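N-acetylneuraminic acid (Sialic acid) synthetase (Leptospira borgpetersenii serovar Hardjo-bovis, PDB 6NCS) probably makes sialic acid or its 9-phosphate as a NeuB-family synthase with a TIM-barrel fold, and binds a manganese ion. Local coordinates at residues E229-V234 with W243-E248; I28-G33 with N56-Q61. All coordinates share one frame; numbering follows the deposited sequence.

How the contacts relate
Both contacts are buried, contact 2 within the barrel wall and contact 1 at the C-terminal end of a barrel strand; they meet at neighbouring strands, 27-33 and 227-231, centres about 10 Å apart. Contact 2 is regular sheet: strands 27-33 and 57-62 of a beta-alpha-beta unit, with charged side chains at one end. Contact 1 is where strand 227-231 runs out and takes up the loop leading to helix 249-266; a single bridge, two waters and a metal-bound histidine replace the repeated pairing. Backbone bonds join the two, Lys230 N to Ile29 O (3.0 Å) and Lys230 O to Glu31 N (2.8 Å), while Glu31 packs against the metal ligand His231, so both wall the manganese site.

Contact 1 (E229-V234 with W243-E248); sequences EKHYTV and WEISAE. With MN (manganese (II) ion), chain C.
Ile245 O takes a weak bond from Lys230 NZ (3.2 Å) and a proton from a water that also accepts from His231 N and, weakly, from Lys230 NZ, so one carbonyl is gripped directly and through solvent. This is the C-terminal end of strand 227-231 of the TIM barrel, where the loop before helix 249-266 folds back onto it. A single beta bridge pairs Tyr232 with Ala247: Ala247 N gives a nearly straight bond to His231 O (2.8 Å, 173°), arriving above the carbonyl plane, and Thr233 N returns one to Ala247 O (3.0 Å). Lys230 bends at chi2 (71°), bringing CE alongside Ala247 CB; its ammonium also reaches Asp209 in a salt bridge and Gly213 O. Next to the bridge, Thr233 CG2 touches Ser246 CB at 3.6 Å, while Ser246 OG bonds to Asp242 O and accepts from a second water. The His231 side chain lies beside that of Ile245, both pointing the same way, and Ile245 CD1 sits over the centre of one imidazole face in a CH-pi contact, 3.8 Å from the centroid. The ring under that methyl is a manganese ligand, as is His210. A metal-bound water donates to Glu229 OE1, while Glu229 OE2 makes a salt bridge with Lys125, and the ring coordinates the manganese through His231 NE2 at 2.2 Å.

Contact 2 (I28-G33 with N56-Q61); sequences IIAEAG and NAIKFQ
Glu31 sets CG opposite its backbone N (chi1 155°) and then folds at chi2 (71°), while Lys59 starts out extended and curls at chi3 and chi4; the two bends bring carboxylate and ammonium together. Lys59 NZ forms a salt bridge with Glu31 OE2 (2.8 Å), approaching from above the carboxylate plane. The other oxygen, Glu31 OE1, accepts from Gln61 NE2 (2.9 Å); Gln61 NE2 also arrives above the carboxylate plane, while Glu31 OE1 lies almost in the amide plane of Gln61. A donor on each oxygen should restrict the rotation of the carboxylate, and Gln61 OE1 is tied in turn to Arg68. Lys59 NZ also bonds to Thr106 and to a bound citrate, which probably came from the crystallisation liquor. These side chains project from strands 27-33 and 57-62, parallel neighbours in the TIM barrel, linked through helix 40-52 in a beta-alpha-beta crossover. Their backbones alternate bonds: Ala30 N to Ala57 O, Lys59 N to Ala30 O (2.9 Å), Ala32 N to Lys59 O. On the side bearing Ala30 and Ile58, facing helix 40-52, Ala32 CB lies over one face of the Phe60 ring, offset toward its rim, 4.0 Å from the centroid, and also touches Ile58 CG1. Just before strand 57-62, Asn56 OD1 accepts from Ile28 N (2.8 Å), and Ile28 O receives Ala57 N at 3.2 Å.

Contact 1 (E229-V234 with W243-E248)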
loop_
_atom_site.group_PDB
_atom_site.type_symbol
_atom_site.label_atom_id
_atom_site.label_comp_id
_atom_site.label_asym_id
_atom_site.label_seq_id
_atom_site.Cartn_x
_atom_site.Cartn_y
_atom_site.Cartn_z
ATOM N N GLU A 229 2.481 -8.342 -12.664
ATOM C CA GLU A 229 2.116 -9.242 -13.747
ATOM C C GLU A 229 0.599 -9.397 -13.739
ATOM O O GLU A 229 0.001 -9.605 -12.679
ATOM C CB GLU A 229 2.806 -10.602 -13.587
ATOM C CG GLU A 229 2.539 -11.548 -14.739
ATOM C CD GLU A 229 3.251 -12.876 -14.573
ATOM O OE1 GLU A 229 2.570 -13.905 -14.404
ATOM O OE2 GLU A 229 4.496 -12.889 -14.602
ATOM N N LYS A 230 -0.018 -9.275 -14.909
ATOM C CA LYS A 230 -1.471 -9.344 -15.032
ATOM C C LYS A 230 -1.816 -10.114 -16.294
ATOM O O LYS A 230 -1.273 -9.817 -17.361
ATOM C CB LYS A 230 -2.072 -7.928 -15.078
ATOM C CG LYS A 230 -3.567 -7.850 -15.363
ATOM C CD LYS A 230 -4.407 -8.349 -14.198
ATOM C CE LYS A 230 -5.854 -8.601 -14.638
ATOM N NZ LYS A 230 -6.673 -9.197 -13.524
ATOM N N HIS A 231 -2.695 -11.111 -16.181
ATOM C CA HIS A 231 -3.104 -11.835 -17.378
ATOM C C HIS A 231 -3.813 -10.892 -18.340
ATOM O O HIS A 231 -4.454 -9.917 -17.935
ATOM C CB HIS A 231 -4.017 -13.010 -17.032
ATOM C CG HIS A 231 -3.292 -14.179 -16.445
ATOM N ND1 HIS A 231 -3.178 -15.386 -17.098
ATOM C CD2 HIS A 231 -2.633 -14.321 -15.270
ATOM C CE1 HIS A 231 -2.483 -16.226 -16.352
ATOM N NE2 HIS A 231 -2.142 -15.604 -15.236
ATOM N N TYR A 232 -3.716 -11.211 -19.626
ATOM C CA TYR A 232 -4.001 -10.237 -20.665
ATOM C C TYR A 232 -4.656 -10.920 -21.857
ATOM O O TYR A 232 -4.285 -12.037 -22.235
ATOM C CB TYR A 232 -2.693 -9.519 -21.043
ATOM C CG TYR A 232 -2.716 -8.785 -22.356
ATOM C CD1 TYR A 232 -3.585 -7.719 -22.564
ATOM C CD2 TYR A 232 -1.844 -9.133 -23.379
ATOM C CE1 TYR A 232 -3.605 -7.046 -23.773
ATOM C CE2 TYR A 232 -1.850 -8.451 -24.586
ATOM C CZ TYR A 232 -2.734 -7.412 -24.775
ATOM O OH TYR A 232 -2.748 -6.738 -25.974
ATOM N N THR A 233 -5.663 -10.254 -22.417
ATOM C CA THR A 233 -6.385 -10.719 -23.593
ATOM C C THR A 233 -6.715 -9.501 -24.441
ATOM O O THR A 233 -6.886 -8.402 -23.911
ATOM C CB THR A 233 -7.679 -11.465 -23.215
ATOM O OG1 THR A 233 -8.370 -11.882 -24.400
ATOM C CG2 THR A 233 -8.611 -10.573 -22.388
ATOM N N VAL A 234 -6.798 -9.683 -25.763
ATOM C CA VAL A 234 -7.291 -8.562 -26.558
ATOM C C VAL A 234 -8.807 -8.474 -26.548
ATOM O O VAL A 234 -9.351 -7.427 -26.918
ATOM C CB VAL A 234 -6.810 -8.581 -28.020
ATOM C CG1 VAL A 234 -5.290 -8.433 -28.079
ATOM C CG2 VAL A 234 -7.305 -9.817 -28.743
ATOM N N TRP A 243 -9.605 -16.292 -19.866
ATOM C CA TRP A 243 -10.233 -15.014 -20.190
ATOM C C TRP A 243 -10.816 -14.346 -18.949
ATOM O O TRP A 243 -10.814 -13.114 -18.847
ATOM C CB TRP A 243 -11.322 -15.200 -21.253
ATOM C CG TRP A 243 -12.524 -15.984 -20.784
ATOM C CD1 TRP A 243 -12.725 -17.326 -20.917
ATOM C CD2 TRP A 243 -13.683 -15.470 -20.103
ATOM N NE1 TRP A 243 -13.932 -17.679 -20.365
ATOM C CE2 TRP A 243 -14.539 -16.561 -19.858
ATOM C CE3 TRP A 243 -14.074 -14.197 -19.675
ATOM C CZ2 TRP A 243 -15.771 -16.418 -19.206
ATOM C CZ3 TRP A 243 -15.305 -14.055 -19.026
ATOM C CH2 TRP A 243 -16.133 -15.161 -18.801
ATOM N N GLU A 244 -11.310 -15.138 -17.989
ATOM C CA GLU A 244 -12.032 -14.556 -16.860
ATOM C C GLU A 244 -11.123 -13.707 -15.978
ATOM O O GLU A 244 -11.583 -12.731 -15.373
ATOM C CB GLU A 244 -12.700 -15.652 -16.026
ATOM N N ILE A 245 -9.836 -14.046 -15.896
ATOM C CA ILE A 245 -8.903 -13.274 -15.076
ATOM C C ILE A 245 -8.020 -12.357 -15.916
ATOM O O ILE A 245 -7.029 -11.823 -15.403
ATOM C CB ILE A 245 -8.039 -14.186 -14.191
ATOM C CG1 ILE A 245 -7.184 -15.130 -15.041
ATOM C CG2 ILE A 245 -8.905 -14.964 -13.209
ATOM C CD1 ILE A 245 -6.023 -15.726 -14.271
ATOM N N SER A 246 -8.359 -12.141 -17.181
ATOM C CA SER A 246 -7.499 -11.384 -18.081
ATOM C C SER A 246 -8.023 -9.970 -18.302
ATOM O O SER A 246 -9.226 -9.753 -18.458
ATOM C CB SER A 246 -7.362 -12.097 -19.425
ATOM O OG SER A 246 -6.698 -13.334 -19.270
ATOM N N ALA A 247 -7.099 -9.011 -18.329
ATOM C CA ALA A 247 -7.414 -7.616 -18.599
ATOM C C ALA A 247 -7.383 -7.357 -20.097
ATOM O O ALA A 247 -6.509 -7.859 -20.804
ATOM C CB ALA A 247 -6.401 -6.705 -17.900
ATOM N N GLU A 248 -8.336 -6.574 -20.581
ATOM C CA GLU A 248 -8.341 -6.176 -21.985
ATOM C C GLU A 248 -7.393 -4.994 -22.185
ATOM O O GLU A 248 -6.909 -4.408 -21.220
ATOM C CB GLU A 248 -9.774 -5.873 -22.418
ATOM C CG GLU A 248 -10.635 -7.134 -22.549
ATOM C CD GLU A 248 -12.057 -6.841 -22.953
ATOM O OE1 GLU A 248 -12.479 -5.664 -22.869
ATOM O OE2 GLU A 248 -12.754 -7.797 -23.355
HETATM MN MN MN C . -0.683 -16.669 -13.952
HETATM O O HOH W 1 0.382 -15.030 -14.111
HETATM O O HOH W 2 -4.748 -11.613 -14.007
HETATM O O HOH W 3 -4.205 -14.591 -20.258
#

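Contact 2 (I28-G33 with N56-Q61)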
loop_
_atom_site.group_PDB
_atom_site.type_symbol
_atom_site.label_atom_id
_atom_site.label_comp_id
_atom_site.label_asym_id
_atom_site.label_seq_id
_atom_site.Cartn_x
_atom_site.Cartn_y
_atom_site.Cartn_z
ATOM N N ILE A 28 5.786 -3.531 -15.637
ATOM C CA ILE A 28 4.456 -4.129 -15.829
ATOM C C ILE A 28 4.512 -5.167 -16.944
ATOM O O ILE A 28 4.896 -4.851 -18.078
ATOM C CB ILE A 28 3.401 -3.055 -16.123
ATOM C CG1 ILE A 28 3.267 -2.133 -14.905
ATOM C CG2 ILE A 28 2.034 -3.717 -16.402
ATOM C CD1 ILE A 28 2.395 -0.926 -15.129
ATOM N N ILE A 29 4.092 -6.394 -16.623
ATOM C CA ILE A 29 4.142 -7.543 -17.524
ATOM C C ILE A 29 2.715 -7.908 -17.893
ATOM O O ILE A 29 1.900 -8.183 -17.008
ATOM C CB ILE A 29 4.830 -8.751 -16.866
ATOM C CG1 ILE A 29 6.298 -8.451 -16.539
ATOM C CG2 ILE A 29 4.727 -9.998 -17.776
ATOM C CD1 ILE A 29 6.811 -9.297 -15.348
ATOM N N ALA A 30 2.425 -7.946 -19.193
ATOM C CA ALA A 30 1.164 -8.464 -19.704
ATOM C C ALA A 30 1.339 -9.959 -19.942
ATOM O O ALA A 30 2.143 -10.357 -20.781
ATOM C CB ALA A 30 0.786 -7.735 -20.994
ATOM N N GLU A 31 0.620 -10.793 -19.182
ATOM C CA GLU A 31 0.748 -12.246 -19.318
ATOM C C GLU A 31 -0.234 -12.689 -20.396
ATOM O O GLU A 31 -1.430 -12.831 -20.145
ATOM C CB GLU A 31 0.510 -12.940 -17.973
ATOM C CG GLU A 31 0.030 -14.407 -18.023
ATOM C CD GLU A 31 1.086 -15.398 -18.489
ATOM O OE1 GLU A 31 1.190 -16.484 -17.874
ATOM O OE2 GLU A 31 1.802 -15.103 -19.470
ATOM N N ALA A 32 0.275 -12.864 -21.621
ATOM C CA ALA A 32 -0.555 -13.402 -22.692
ATOM C C ALA A 32 -0.904 -14.853 -22.421
ATOM O O ALA A 32 -1.972 -15.320 -22.827
ATOM C CB ALA A 32 0.156 -13.277 -24.039
ATOM N N GLY A 33 -0.008 -15.571 -21.754
ATOM C CA GLY A 33 -0.298 -16.911 -21.281
ATOM C C GLY A 33 -0.655 -17.823 -22.432
ATOM O O GLY A 33 0.105 -17.962 -23.400
ATOM N N ASN A 56 5.423 -2.801 -20.127
ATOM C CA ASN A 56 6.868 -2.923 -20.333
ATOM C C ASN A 56 7.232 -4.207 -21.054
ATOM O O ASN A 56 8.215 -4.241 -21.813
ATOM C CB ASN A 56 7.620 -2.871 -19.000
ATOM C CG ASN A 56 7.385 -1.587 -18.252
ATOM O OD1 ASN A 56 6.492 -1.497 -17.412
ATOM N ND2 ASN A 56 8.196 -0.575 -18.545
ATOM N N ALA A 57 6.459 -5.263 -20.832
ATOM C CA ALA A 57 6.806 -6.570 -21.360
ATOM C C ALA A 57 5.536 -7.351 -21.656
ATOM O O ALA A 57 4.490 -7.108 -21.050
ATOM C CB ALA A 57 7.694 -7.339 -20.370
ATOM N N ILE A 58 5.634 -8.294 -22.596
ATOM C CA ILE A 58 4.576 -9.274 -22.819
ATOM C C ILE A 58 5.187 -10.669 -22.715
ATOM O O ILE A 58 6.284 -10.924 -23.230
ATOM C CB ILE A 58 3.847 -9.049 -24.164
ATOM C CG1 ILE A 58 2.693 -10.037 -24.336
ATOM C CG2 ILE A 58 4.827 -9.097 -25.357
ATOM C CD1 ILE A 58 1.723 -9.679 -25.453
ATOM N N LYS A 59 4.485 -11.560 -22.010
ATOM C CA LYS A 59 5.012 -12.859 -21.622
ATOM C C LYS A 59 4.152 -13.970 -22.215
ATOM O O LYS A 59 2.920 -13.878 -22.216
ATOM C CB LYS A 59 5.054 -12.990 -20.090
ATOM C CG LYS A 59 5.856 -14.178 -19.589
ATOM C CD LYS A 59 5.730 -14.320 -18.073
ATOM C CE LYS A 59 4.404 -14.951 -17.728
ATOM N NZ LYS A 59 4.260 -16.163 -18.607
ATOM N N PHE A 60 4.805 -15.020 -22.713
ATOM C CA PHE A 60 4.142 -16.191 -23.282
ATOM C C PHE A 60 4.544 -17.424 -22.467
ATOM O O PHE A 60 5.258 -17.319 -21.468
ATOM C CB PHE A 60 4.473 -16.315 -24.784
ATOM C CG PHE A 60 3.848 -15.223 -25.630
ATOM C CD1 PHE A 60 2.618 -15.416 -26.241
ATOM C CD2 PHE A 60 4.478 -13.993 -25.783
ATOM C CE1 PHE A 60 2.022 -14.404 -27.004
ATOM C CE2 PHE A 60 3.896 -12.974 -26.542
ATOM C CZ PHE A 60 2.669 -13.184 -27.157
ATOM N N GLN A 61 4.043 -18.596 -22.853
ATOM C CA GLN A 61 4.342 -19.841 -22.148
ATOM C C GLN A 61 4.914 -20.853 -23.127
ATOM O O GLN A 61 4.352 -21.055 -24.209
ATOM C CB GLN A 61 3.100 -20.427 -21.463
ATOM C CG GLN A 61 2.588 -19.532 -20.331
ATOM C CD GLN A 61 1.352 -20.071 -19.640
ATOM O OE1 GLN A 61 0.997 -21.239 -19.781
ATOM N NE2 GLN A 61 0.673 -19.200 -18.897
HETATM O O HOH W 4 2.102 -18.828 -24.873
#